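Local coordinates for protein putative HTH-type transcriptional regulator PF0864 (Pyrococcus furiosus, PDB 2IA0) that probably binds specific DNA sequences and regulates transcription, as a dimeric member of the AsnC family, at residues A[20-25]-A[53-58]; A[75-80]-A[162-167]; A[102-107]-A[139-144]; A[111-114]-A[120-123]. All blocks are in the same frame, centred on the assembly; numbering follows the deposited sequence.

Contact 1 of 4, residues A[20-25]-A[53-58]; sequences RNILRL and KKLQER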
loop_
_atom_site.group_PDB
_atom_site.type_symbol
_atom_site.label_atom_id
_atom_site.label_comp_id
_atom_site.label_asym_id
_atom_site.label_seq_id
_atom_site.Cartn_x
_atom_site.Cartn_y
_atom_site.Cartn_z
ATOM N N ARG A 20 16.674 -2.450 -13.845
ATOM C CA ARG A 20 15.396 -1.737 -13.769
ATOM C C ARG A 20 14.340 -2.384 -14.634
ATOM O O ARG A 20 13.190 -2.544 -14.201
ATOM C CB ARG A 20 15.552 -0.260 -14.184
ATOM C CG ARG A 20 16.349 0.593 -13.205
ATOM C CD ARG A 20 16.546 2.029 -13.732
ATOM N NE ARG A 20 17.778 2.643 -13.206
ATOM C CZ ARG A 20 18.897 2.826 -13.924
ATOM N NH1 ARG A 20 18.952 2.472 -15.204
ATOM N NH2 ARG A 20 19.973 3.385 -13.373
ATOM N N ASN A 21 14.732 -2.753 -15.855
ATOM C CA ASN A 21 13.831 -3.404 -16.777
ATOM C C ASN A 21 13.289 -4.729 -16.261
ATOM O O ASN A 21 12.102 -4.971 -16.406
ATOM C CB ASN A 21 14.477 -3.580 -18.143
ATOM C CG ASN A 21 14.336 -2.356 -19.015
ATOM O OD1 ASN A 21 13.359 -1.630 -18.912
ATOM N ND2 ASN A 21 15.319 -2.122 -19.887
ATOM N N ILE A 22 14.148 -5.569 -15.667
ATOM C CA ILE A 22 13.744 -6.801 -14.961
ATOM C C ILE A 22 12.745 -6.526 -13.834
ATOM O O ILE A 22 11.729 -7.198 -13.726
ATOM C CB ILE A 22 14.975 -7.546 -14.322
ATOM C CG1 ILE A 22 15.840 -8.247 -15.378
ATOM C CG2 ILE A 22 14.538 -8.570 -13.255
ATOM C CD1 ILE A 22 17.204 -8.739 -14.849
ATOM N N LEU A 23 13.065 -5.571 -12.966
ATOM C CA LEU A 23 12.168 -5.210 -11.872
ATOM C C LEU A 23 10.781 -4.749 -12.325
ATOM O O LEU A 23 9.791 -5.116 -11.712
ATOM C CB LEU A 23 12.801 -4.148 -10.986
ATOM C CG LEU A 23 14.088 -4.566 -10.287
ATOM C CD1 LEU A 23 14.733 -3.362 -9.682
ATOM C CD2 LEU A 23 13.845 -5.651 -9.252
ATOM N N ARG A 24 10.727 -3.957 -13.400
ATOM C CA ARG A 24 9.466 -3.435 -13.962
ATOM C C ARG A 24 8.546 -4.560 -14.372
ATOM O O ARG A 24 7.385 -4.561 -13.995
ATOM C CB ARG A 24 9.727 -2.540 -15.161
ATOM C CG ARG A 24 10.298 -1.194 -14.805
ATOM C CD ARG A 24 10.740 -0.449 -16.069
ATOM N NE ARG A 24 10.764 0.982 -15.815
ATOM C CZ ARG A 24 11.831 1.767 -15.941
ATOM N NH1 ARG A 24 11.716 3.065 -15.668
ATOM N NH2 ARG A 24 12.998 1.283 -16.349
ATOM N N LEU A 25 9.094 -5.511 -15.134
ATOM C CA LEU A 25 8.381 -6.702 -15.574
ATOM C C LEU A 25 7.922 -7.579 -14.434
ATOM O O LEU A 25 6.814 -8.089 -14.475
ATOM C CB LEU A 25 9.230 -7.521 -16.560
ATOM C CG LEU A 25 9.534 -6.772 -17.866
ATOM C CD1 LEU A 25 10.442 -7.587 -18.752
ATOM C CD2 LEU A 25 8.246 -6.335 -18.604
ATOM N N LYS A 53 19.021 -13.399 -8.887
ATOM C CA LYS A 53 19.651 -13.873 -7.657
ATOM C C LYS A 53 20.344 -12.726 -6.924
ATOM O O LYS A 53 20.266 -12.640 -5.708
ATOM C CB LYS A 53 20.639 -15.028 -7.918
ATOM C CG LYS A 53 19.997 -16.414 -7.972
ATOM C CD LYS A 53 20.954 -17.497 -8.497
ATOM C CE LYS A 53 21.755 -18.217 -7.374
ATOM N NZ LYS A 53 22.499 -19.477 -7.850
ATOM N N LYS A 54 20.999 -11.845 -7.667
ATOM C CA LYS A 54 21.760 -10.749 -7.082
ATOM C C LYS A 54 20.842 -9.705 -6.431
ATOM O O LYS A 54 21.136 -9.217 -5.334
ATOM C CB LYS A 54 22.677 -10.118 -8.136
ATOM C CG LYS A 54 24.012 -9.627 -7.612
ATOM C CD LYS A 54 24.971 -10.790 -7.265
ATOM C CE LYS A 54 26.081 -10.292 -6.321
ATOM N NZ LYS A 54 26.768 -11.394 -5.587
ATOM N N LEU A 55 19.723 -9.381 -7.087
ATOM C CA LEU A 55 18.742 -8.418 -6.542
ATOM C C LEU A 55 18.028 -8.977 -5.324
ATOM O O LEU A 55 17.734 -8.249 -4.368
ATOM C CB LEU A 55 17.726 -7.984 -7.605
ATOM C CG LEU A 55 18.271 -7.305 -8.857
ATOM C CD1 LEU A 55 17.271 -7.410 -9.981
ATOM C CD2 LEU A 55 18.633 -5.857 -8.588
ATOM N N GLN A 56 17.766 -10.277 -5.361
ATOM C CA GLN A 56 17.232 -10.985 -4.209
ATOM C C GLN A 56 18.211 -10.977 -3.020
ATOM O O GLN A 56 17.800 -10.681 -1.900
ATOM C CB GLN A 56 16.828 -12.411 -4.599
ATOM C CG GLN A 56 15.580 -12.504 -5.483
ATOM C CD GLN A 56 15.348 -13.925 -6.035
ATOM O OE1 GLN A 56 16.267 -14.727 -6.133
ATOM N NE2 GLN A 56 14.121 -14.220 -6.408
ATOM N N GLU A 57 19.494 -11.273 -3.259
ATOM C CA GLU A 57 20.509 -11.248 -2.186
ATOM C C GLU A 57 20.657 -9.875 -1.530
ATOM O O GLU A 57 20.726 -9.776 -0.309
ATOM C CB GLU A 57 21.901 -11.675 -2.682
ATOM C CG GLU A 57 22.105 -13.136 -2.987
ATOM C CD GLU A 57 23.430 -13.362 -3.733
ATOM O OE1 GLU A 57 24.482 -12.872 -3.258
ATOM O OE2 GLU A 57 23.420 -14.017 -4.802
ATOM N N ARG A 58 20.729 -8.820 -2.335
ATOM C CA ARG A 58 20.857 -7.453 -1.797
ATOM C C ARG A 58 19.558 -6.877 -1.222
ATOM O O ARG A 58 19.556 -5.756 -0.706
ATOM C CB ARG A 58 21.435 -6.513 -2.855
ATOM C CG ARG A 58 22.866 -6.888 -3.284
ATOM C CD ARG A 58 23.403 -5.985 -4.433
ATOM N NE ARG A 58 24.798 -6.312 -4.806
ATOM C CZ ARG A 58 25.497 -5.674 -5.764
ATOM N NH1 ARG A 58 24.919 -4.672 -6.441
ATOM N NH2 ARG A 58 26.766 -6.025 -6.056
#

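Contact 2 of 4, residues A[75-80]-A[162-167]; sequences KHLALI and EDLTGF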
loop_
_atom_site.group_PDB
_atom_site.type_symbol
_atom_site.label_atom_id
_atom_site.label_comp_id
_atom_site.label_asym_id
_atom_site.label_seq_id
_atom_site.Cartn_x
_atom_site.Cartn_y
_atom_site.Cartn_z
ATOM N N LYS A 75 -14.775 -3.106 0.642
ATOM C CA LYS A 75 -15.472 -2.297 -0.361
ATOM C C LYS A 75 -15.429 -0.798 -0.048
ATOM O O LYS A 75 -15.600 0.036 -0.943
ATOM C CB LYS A 75 -16.925 -2.754 -0.508
ATOM C CG LYS A 75 -17.107 -4.230 -0.873
ATOM C CD LYS A 75 -18.601 -4.548 -1.025
ATOM C CE LYS A 75 -19.293 -4.704 0.357
ATOM N NZ LYS A 75 -20.685 -4.085 0.458
ATOM N N HIS A 76 -15.223 -0.468 1.228
ATOM C CA HIS A 76 -15.253 0.904 1.719
ATOM C C HIS A 76 -14.059 1.127 2.603
ATOM O O HIS A 76 -13.845 0.416 3.580
ATOM C CB HIS A 76 -16.572 1.223 2.440
ATOM C CG HIS A 76 -17.736 1.263 1.500
ATOM N ND1 HIS A 76 -18.865 0.489 1.668
ATOM C CD2 HIS A 76 -17.900 1.915 0.320
ATOM C CE1 HIS A 76 -19.691 0.695 0.657
ATOM N NE2 HIS A 76 -19.128 1.552 -0.176
ATOM N N LEU A 77 -13.274 2.116 2.210
ATOM C CA LEU A 77 -12.021 2.425 2.841
ATOM C C LEU A 77 -12.095 3.868 3.383
ATOM O O LEU A 77 -12.847 4.716 2.860
ATOM C CB LEU A 77 -10.920 2.239 1.804
ATOM C CG LEU A 77 -9.535 1.708 2.175
ATOM C CD1 LEU A 77 -9.577 0.255 2.572
ATOM C CD2 LEU A 77 -8.609 1.899 0.998
ATOM N N ALA A 78 -11.376 4.122 4.474
ATOM C CA ALA A 78 -11.287 5.464 5.054
ATOM C C ALA A 78 -9.891 5.680 5.612
ATOM O O ALA A 78 -9.251 4.751 6.137
ATOM C CB ALA A 78 -12.327 5.670 6.135
ATOM N N LEU A 79 -9.391 6.892 5.438
ATOM C CA LEU A 79 -8.165 7.292 6.087
ATOM C C LEU A 79 -8.535 8.075 7.364
ATOM O O LEU A 79 -9.442 8.891 7.367
ATOM C CB LEU A 79 -7.339 8.133 5.124
ATOM C CG LEU A 79 -6.204 8.976 5.687
ATOM C CD1 LEU A 79 -4.990 8.061 5.963
ATOM C CD2 LEU A 79 -5.875 10.064 4.680
ATOM N N ILE A 80 -7.842 7.787 8.458
ATOM C CA ILE A 80 -8.138 8.394 9.764
ATOM C C ILE A 80 -6.915 9.128 10.269
ATOM O O ILE A 80 -5.831 8.583 10.258
ATOM C CB ILE A 80 -8.530 7.304 10.778
ATOM C CG1 ILE A 80 -9.654 6.441 10.182
ATOM C CG2 ILE A 80 -8.939 7.931 12.136
ATOM C CD1 ILE A 80 -10.196 5.442 11.106
ATOM N N GLU A 162 -4.479 1.773 -7.181
ATOM C CA GLU A 162 -5.695 1.007 -6.842
ATOM C C GLU A 162 -5.467 -0.410 -6.271
ATOM O O GLU A 162 -6.233 -0.887 -5.424
ATOM C CB GLU A 162 -6.713 0.986 -7.987
ATOM C CG GLU A 162 -6.162 0.815 -9.401
ATOM C CD GLU A 162 -7.292 0.690 -10.442
ATOM O OE1 GLU A 162 -7.116 -0.052 -11.439
ATOM O OE2 GLU A 162 -8.364 1.330 -10.260
ATOM N N ASP A 163 -4.392 -1.065 -6.695
ATOM C CA ASP A 163 -4.088 -2.381 -6.161
ATOM C C ASP A 163 -3.541 -2.424 -4.722
ATOM O O ASP A 163 -3.346 -3.513 -4.199
ATOM C CB ASP A 163 -3.244 -3.181 -7.154
ATOM C CG ASP A 163 -3.960 -3.383 -8.469
ATOM O OD1 ASP A 163 -5.192 -3.686 -8.454
ATOM O OD2 ASP A 163 -3.308 -3.213 -9.520
ATOM N N LEU A 164 -3.333 -1.260 -4.090
ATOM C CA LEU A 164 -3.017 -1.143 -2.627
ATOM C C LEU A 164 -3.943 -1.962 -1.734
ATOM O O LEU A 164 -3.485 -2.646 -0.822
ATOM C CB LEU A 164 -3.034 0.340 -2.155
ATOM C CG LEU A 164 -3.219 0.794 -0.673
ATOM C CD1 LEU A 164 -2.419 2.060 -0.351
ATOM C CD2 LEU A 164 -4.720 1.013 -0.219
ATOM N N THR A 165 -5.246 -1.892 -1.993
ATOM C CA THR A 165 -6.217 -2.560 -1.124
ATOM C C THR A 165 -6.305 -4.092 -1.331
ATOM O O THR A 165 -6.581 -4.832 -0.384
ATOM C CB THR A 165 -7.601 -1.837 -1.113
ATOM O OG1 THR A 165 -8.584 -2.639 -0.429
ATOM C CG2 THR A 165 -8.048 -1.517 -2.531
ATOM N N GLY A 166 -6.025 -4.557 -2.547
ATOM C CA GLY A 166 -5.753 -5.967 -2.790
ATOM C C GLY A 166 -4.440 -6.447 -2.179
ATOM O O GLY A 166 -4.319 -7.587 -1.752
ATOM N N PHE A 167 -3.436 -5.591 -2.156
ATOM C CA PHE A 167 -2.198 -5.922 -1.465
ATOM C C PHE A 167 -2.340 -6.031 0.087
ATOM O O PHE A 167 -1.846 -6.984 0.695
ATOM C CB PHE A 167 -1.084 -4.939 -1.872
ATOM C CG PHE A 167 0.188 -5.131 -1.106
ATOM C CD1 PHE A 167 0.959 -6.288 -1.288
ATOM C CD2 PHE A 167 0.602 -4.176 -0.167
ATOM C CE1 PHE A 167 2.138 -6.489 -0.544
ATOM C CE2 PHE A 167 1.762 -4.356 0.568
ATOM C CZ PHE A 167 2.537 -5.523 0.380
#

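Contact 3 of 4, residues A[102-107]-A[139-144]; sequences STLSAL and ENITSI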
loop_
_atom_site.group_PDB
_atom_site.type_symbol
_atom_site.label_atom_id
_atom_site.label_comp_id
_atom_site.label_asym_id
_atom_site.label_seq_id
_atom_site.Cartn_x
_atom_site.Cartn_y
_atom_site.Cartn_z
ATOM N N SER A 102 -0.468 0.004 18.586
ATOM C CA SER A 102 -0.615 -1.459 18.815
ATOM C C SER A 102 -2.044 -1.954 19.008
ATOM O O SER A 102 -2.387 -3.069 18.637
ATOM C CB SER A 102 0.187 -1.890 20.048
ATOM O OG SER A 102 1.513 -1.438 19.939
ATOM N N THR A 103 -2.852 -1.145 19.669
ATOM C CA THR A 103 -4.265 -1.414 19.824
ATOM C C THR A 103 -4.931 -1.368 18.448
ATOM O O THR A 103 -5.685 -2.266 18.099
ATOM C CB THR A 103 -4.914 -0.406 20.802
ATOM O OG1 THR A 103 -4.414 -0.660 22.119
ATOM C CG2 THR A 103 -6.443 -0.532 20.822
ATOM N N LEU A 104 -4.644 -0.338 17.666
ATOM C CA LEU A 104 -5.261 -0.238 16.352
ATOM C C LEU A 104 -4.813 -1.372 15.431
ATOM O O LEU A 104 -5.645 -1.957 14.762
ATOM C CB LEU A 104 -5.078 1.152 15.708
ATOM C CG LEU A 104 -5.756 2.343 16.417
ATOM C CD1 LEU A 104 -5.459 3.678 15.728
ATOM C CD2 LEU A 104 -7.266 2.161 16.596
ATOM N N SER A 105 -3.522 -1.705 15.443
ATOM C CA SER A 105 -2.965 -2.733 14.545
ATOM C C SER A 105 -3.611 -4.110 14.707
ATOM O O SER A 105 -3.743 -4.842 13.728
ATOM C CB SER A 105 -1.457 -2.862 14.720
ATOM O OG SER A 105 -0.847 -1.597 14.635
ATOM N N ALA A 106 -4.009 -4.438 15.944
ATOM C CA ALA A 106 -4.592 -5.738 16.280
ATOM C C ALA A 106 -6.046 -5.865 15.815
ATOM O O ALA A 106 -6.618 -6.965 15.837
ATOM C CB ALA A 106 -4.470 -6.020 17.789
ATOM N N LEU A 107 -6.625 -4.751 15.352
ATOM C CA LEU A 107 -8.025 -4.718 14.964
ATOM C C LEU A 107 -8.256 -5.192 13.528
ATOM O O LEU A 107 -7.478 -4.842 12.612
ATOM C CB LEU A 107 -8.625 -3.319 15.151
ATOM C CG LEU A 107 -8.778 -2.701 16.543
ATOM C CD1 LEU A 107 -9.225 -1.244 16.424
ATOM C CD2 LEU A 107 -9.737 -3.497 17.481
ATOM N N GLU A 139 -16.556 2.751 18.242
ATOM C CA GLU A 139 -16.024 1.750 19.166
ATOM C C GLU A 139 -14.539 1.828 19.449
ATOM O O GLU A 139 -14.109 1.582 20.580
ATOM C CB GLU A 139 -16.378 0.345 18.673
ATOM C CG GLU A 139 -17.701 -0.134 19.220
ATOM C CD GLU A 139 -18.462 -1.039 18.278
ATOM O OE1 GLU A 139 -17.837 -1.946 17.681
ATOM O OE2 GLU A 139 -19.706 -0.849 18.155
ATOM N N ASN A 140 -13.766 2.203 18.438
ATOM C CA ASN A 140 -12.306 2.120 18.504
ATOM C C ASN A 140 -11.568 3.453 18.342
ATOM O O ASN A 140 -10.360 3.507 18.521
ATOM C CB ASN A 140 -11.792 1.126 17.456
ATOM C CG ASN A 140 -12.341 -0.276 17.651
ATOM O OD1 ASN A 140 -12.051 -0.934 18.650
ATOM N ND2 ASN A 140 -13.122 -0.751 16.681
ATOM N N ILE A 141 -12.287 4.521 17.999
ATOM C CA ILE A 141 -11.650 5.828 17.763
ATOM C C ILE A 141 -12.146 6.948 18.699
ATOM O O ILE A 141 -11.345 7.632 19.326
ATOM C CB ILE A 141 -11.718 6.242 16.250
ATOM C CG1 ILE A 141 -10.994 5.204 15.342
ATOM C CG2 ILE A 141 -11.236 7.689 16.021
ATOM C CD1 ILE A 141 -9.491 4.967 15.605
ATOM N N THR A 142 -13.456 7.138 18.799
ATOM C CA THR A 142 -13.995 8.231 19.627
ATOM C C THR A 142 -13.974 7.876 21.113
ATOM O O THR A 142 -14.170 8.746 21.980
ATOM C CB THR A 142 -15.409 8.666 19.194
ATOM O OG1 THR A 142 -16.289 7.537 19.222
ATOM C CG2 THR A 142 -15.388 9.282 17.793
ATOM N N SER A 143 -13.717 6.594 21.379
ATOM C CA SER A 143 -13.418 6.067 22.705
ATOM C C SER A 143 -11.964 6.302 23.176
ATOM O O SER A 143 -11.664 6.113 24.357
ATOM C CB SER A 143 -13.678 4.566 22.696
ATOM O OG SER A 143 -12.815 3.928 21.769
ATOM N N ILE A 144 -11.057 6.668 22.268
ATOM C CA ILE A 144 -9.679 6.973 22.664
ATOM C C ILE A 144 -9.611 8.319 23.412
ATOM O O ILE A 144 -9.940 9.364 22.828
ATOM C CB ILE A 144 -8.698 6.984 21.451
ATOM C CG1 ILE A 144 -8.643 5.623 20.756
ATOM C CG2 ILE A 144 -7.285 7.427 21.870
ATOM C CD1 ILE A 144 -8.206 5.736 19.286
#

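Contact 4 of 4, residues A[111-114]-A[120-123]; sequences LFVA and KIIA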
loop_
_atom_site.group_PDB
_atom_site.type_symbol
_atom_site.label_atom_id
_atom_site.label_comp_id
_atom_site.label_asym_id
_atom_site.label_seq_id
_atom_site.Cartn_x
_atom_site.Cartn_y
_atom_site.Cartn_z
ATOM N N LEU A 111 -5.551 -1.529 8.069
ATOM C CA LEU A 111 -4.750 -1.926 6.907
ATOM C C LEU A 111 -3.231 -1.762 7.068
ATOM O O LEU A 111 -2.490 -2.458 6.400
ATOM C CB LEU A 111 -5.383 -1.499 5.571
ATOM C CG LEU A 111 -6.274 -2.530 4.838
ATOM C CD1 LEU A 111 -6.765 -3.752 5.650
ATOM C CD2 LEU A 111 -7.414 -1.820 4.221
ATOM N N PHE A 112 -2.703 -0.902 7.925
ATOM C CA PHE A 112 -2.222 0.474 7.771
ATOM C C PHE A 112 -2.297 1.418 8.941
ATOM O O PHE A 112 -3.308 2.060 9.170
ATOM C CB PHE A 112 -2.180 1.157 6.388
ATOM C CG PHE A 112 -1.016 2.140 6.269
ATOM C CD1 PHE A 112 0.240 1.703 5.827
ATOM C CD2 PHE A 112 -1.163 3.484 6.673
ATOM C CE1 PHE A 112 1.317 2.585 5.746
ATOM C CE2 PHE A 112 -0.085 4.409 6.581
ATOM C CZ PHE A 112 1.161 3.954 6.126
ATOM N N VAL A 113 -1.180 1.472 9.670
ATOM C CA VAL A 113 -0.997 2.375 10.825
ATOM C C VAL A 113 0.378 3.037 10.739
ATOM O O VAL A 113 1.392 2.364 10.492
ATOM C CB VAL A 113 -1.196 1.653 12.205
ATOM C CG1 VAL A 113 -0.981 2.618 13.381
ATOM C CG2 VAL A 113 -2.617 0.983 12.301
ATOM N N ALA A 114 0.403 4.361 10.886
ATOM C CA ALA A 114 1.656 5.122 10.859
ATOM C C ALA A 114 1.607 6.294 11.810
ATOM O O ALA A 114 0.532 6.773 12.187
ATOM C CB ALA A 114 2.008 5.581 9.448
ATOM N N LYS A 120 0.692 12.565 15.977
ATOM C CA LYS A 120 -0.410 12.021 15.125
ATOM C C LYS A 120 -0.326 10.539 14.733
ATOM O O LYS A 120 0.753 9.982 14.563
ATOM C CB LYS A 120 -0.583 12.856 13.854
ATOM C CG LYS A 120 -0.664 14.329 14.113
ATOM C CD LYS A 120 -1.204 15.102 12.929
ATOM C CE LYS A 120 -0.919 16.583 13.137
ATOM N NZ LYS A 120 0.470 16.680 13.679
ATOM N N ILE A 121 -1.489 9.914 14.574
ATOM C CA ILE A 121 -1.570 8.534 14.081
ATOM C C ILE A 121 -2.427 8.563 12.848
ATOM O O ILE A 121 -3.490 9.168 12.843
ATOM C CB ILE A 121 -2.178 7.541 15.085
ATOM C CG1 ILE A 121 -1.358 7.492 16.363
ATOM C CG2 ILE A 121 -2.269 6.119 14.509
ATOM C CD1 ILE A 121 -2.163 7.949 17.565
ATOM N N ILE A 122 -1.920 7.913 11.806
ATOM C CA ILE A 122 -2.563 7.782 10.517
ATOM C C ILE A 122 -2.947 6.312 10.366
ATOM O O ILE A 122 -2.113 5.441 10.568
ATOM C CB ILE A 122 -1.539 8.197 9.437
ATOM C CG1 ILE A 122 -1.200 9.686 9.592
ATOM C CG2 ILE A 122 -2.022 7.862 8.052
ATOM C CD1 ILE A 122 -0.002 10.090 8.825
ATOM N N ALA A 123 -4.209 6.041 10.058
ATOM C CA ALA A 123 -4.679 4.672 9.826
ATOM C C ALA A 123 -5.515 4.534 8.562
ATOM O O ALA A 123 -6.259 5.431 8.205
ATOM C CB ALA A 123 -5.465 4.132 11.022
#

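Contact 1 of 4, residues A[20-25]-A[53-58]
In the winged helix-turn-helix domain, Leu-55 of helix 45-57 packs against Leu-23 and Ile-22 of helix 17-26. Helix 45-57 is the second helix of the predicted DNA-binding helix-turn-helix, and helix 17-26 packs against it. The contact is small. Leu-55 reaches across with one methyl: its CD1 lies 3.9 Å from CD2 of Leu-23. The same CD1 is 4.4 Å from CG2 of Ile-22, a looser touch. The Leu-23 and Leu-55 side chains slant across each other. The CB of Leu-23 does not aim at the other helix. Its CG stands opposite the carbonyl carbon (chi1 -62°), and the branch beyond it brings CD2 nearer to Leu-55. The backbones stay well apart here, with the CA atoms of Leu-23 and Leu-55 9.1 Å from each other. Other apolar groups close round the pair: Leu-55 also touches Leu-15, Val-60 and Ile-61, while Ile-22 packs on Ile-48 and Ile-52 of helix 45-57. Val-171 of the second subunit packs on Leu-23. No hydrogen bond or salt bridge joins the two segments. All three touching residues are buried, so van der Waals contact and exclusion of water are what hold the helices together at this point.

Contact 2 of 4, residues A[75-80]-A[162-167]
Leu-77 of strand 76-84 points at helix 164-168 and meets two successive residues of its first turn with its two methyls. CD2 of Leu-77 lies 4.2 Å from CD2 of Leu-164. The two leucines approach at a slant, branch against branch. Leu-77 spreads its other methyl towards Thr-165, where CD1 comes to 4.3 Å from OG1. Leu-164 carries its CG opposite the backbone N (chi1 159°), which helps to bring CD2 up to Leu-77. Both contacts are loose, and the strand and helix stay 8.6 Å apart between the CA atoms of Leu-77 and Thr-165. Leu-124 of the neighbouring strand 120-127 touches both leucines and fills in beside them. Leu-164 packs on Leu-164 of the second subunit, and the ring of Phe-167 stacks on Phe-167 of that chain. The short C-terminal helix thus packs on the sheet of the alpha+beta barrel domain and also takes part in the dimer interface. The link across the two segments is apolar. The OG1 of Thr-165 is buried by it and finds no partner in the model. Burying this hydroxyl without a partner probably costs some energy, which the apolar packing has to repay.

Contact 3 of 4, residues A[102-107]-A[139-144]
Asn-140, at the end of helix 132-140, lays its side chain against Leu-107, which follows helix 91-105. The two side chains come from opposite directions. CB of Asn-140 starts the contact, 3.6 Å from CD1 of Leu-107. Its CG stands opposite the carbonyl carbon (chi1 -60°), which brings the amide face up to Leu-107, with CD1 3.5 Å from CG. Next comes OD1, which touches both methyls: Leu-107 CD1 and CD2 each lie 3.6 Å from it. ND2 keeps 3.9 Å from Leu-107 CD1 and gives a weak hydrogen bond to the backbone O of Phe-136, one turn back in its own helix. That bond may help to fix the rotation of the amide. Deeper in, Leu-104 and Ile-141 meet roughly perpendicular, with Leu-104 CD2 3.7 Å from Ile-141 CD1. Leu-104 CD2 also rests 3.9 Å from the backbone O of Asn-140. Just beyond, the OG of Ser-143 bonds to the O of Glu-139 and ties the following turn to the helix end. Leu-82 and Ile-150 of the sheet lie under Ile-141. Two helices side by side on one face of an antiparallel four-stranded sheet are typical of the ferredoxin-like fold of the AsnC-family C-terminal domain.

Contact 4 of 4, residues A[111-114]-A[120-123]
Segments 111-114 and 120-123 run antiparallel in the hairpin of strands 110-116 and 120-127, their axes 4.6 Å apart at closest approach and 167° between directions. Ala-114 and Ile-122 form the hydrogen-bonded pair. The N of Ile-122 gives a bond of 2.7 Å to the O of Ala-114, almost straight at 177°. In return the N of Ala-114 reaches the O of Ile-122 at 2.8 Å, more bent. Val-113 and Ala-123 make the adjoining non-hydrogen-bonded pair. A CA-H...O contact joins Ala-123 CA to Phe-112 O, 3.0 Å apart. The O of Ile-122 receives a similar contact from the CA of Val-113.

One face carries Val-113 and Ala-123. Val-113 lies alongside Ile-121, both pointing the same way, with Val-113 CG1 3.9 Å from Ile-121 CG2. Val-113 CG1 stands opposite its own backbone N (chi1 179°), which sets it beside Ile-121, while CG2 comes to 4.4 Å from CB of Ala-123. Helix 91-105 covers this side through Ser-101 and Ser-105 on Val-113, and Ile-97 and Ile-100 on Ile-121. The other face holds Ala-114 and Ile-122. CG2 of Ile-122 meets the Phe-112 ring at its edge, 4.2 Å from CE2. Phe-153 of the second subunit packs on Ile-122.

Strand 110-116 is an outer strand within the chain, but Val-113 and Ala-114 also pair antiparallel with a strand of the second subunit. The sheet therefore runs on across the interface. Backbone bonds align the hairpin strands, and apolar side chains cover both faces and probably keep water from those bonds.

Overall arrangement
Contact 1 stands apart. It lies in the winged helix-turn-helix domain, its centre about 27 Å from that of contact 2 and about 38 Å from that of contact 3. The other three belong to the C-terminal alpha+beta domain. Contact 4 forms part of the sheet and touches both neighbours: Ile-80 N probably bonds to Ala-123 O on the contact 2 side, and Leu-104 of contact 3 packs on Val-113 and Ile-121. Contacts 1, 2 and 4 are buried, while contact 3 is partly open at Leu-107 and Asn-140. Only contact 4 has hydrogen bonds between its segments. Contacts 1 and 2 rest mainly on leucines, and contact 3 adds an amide.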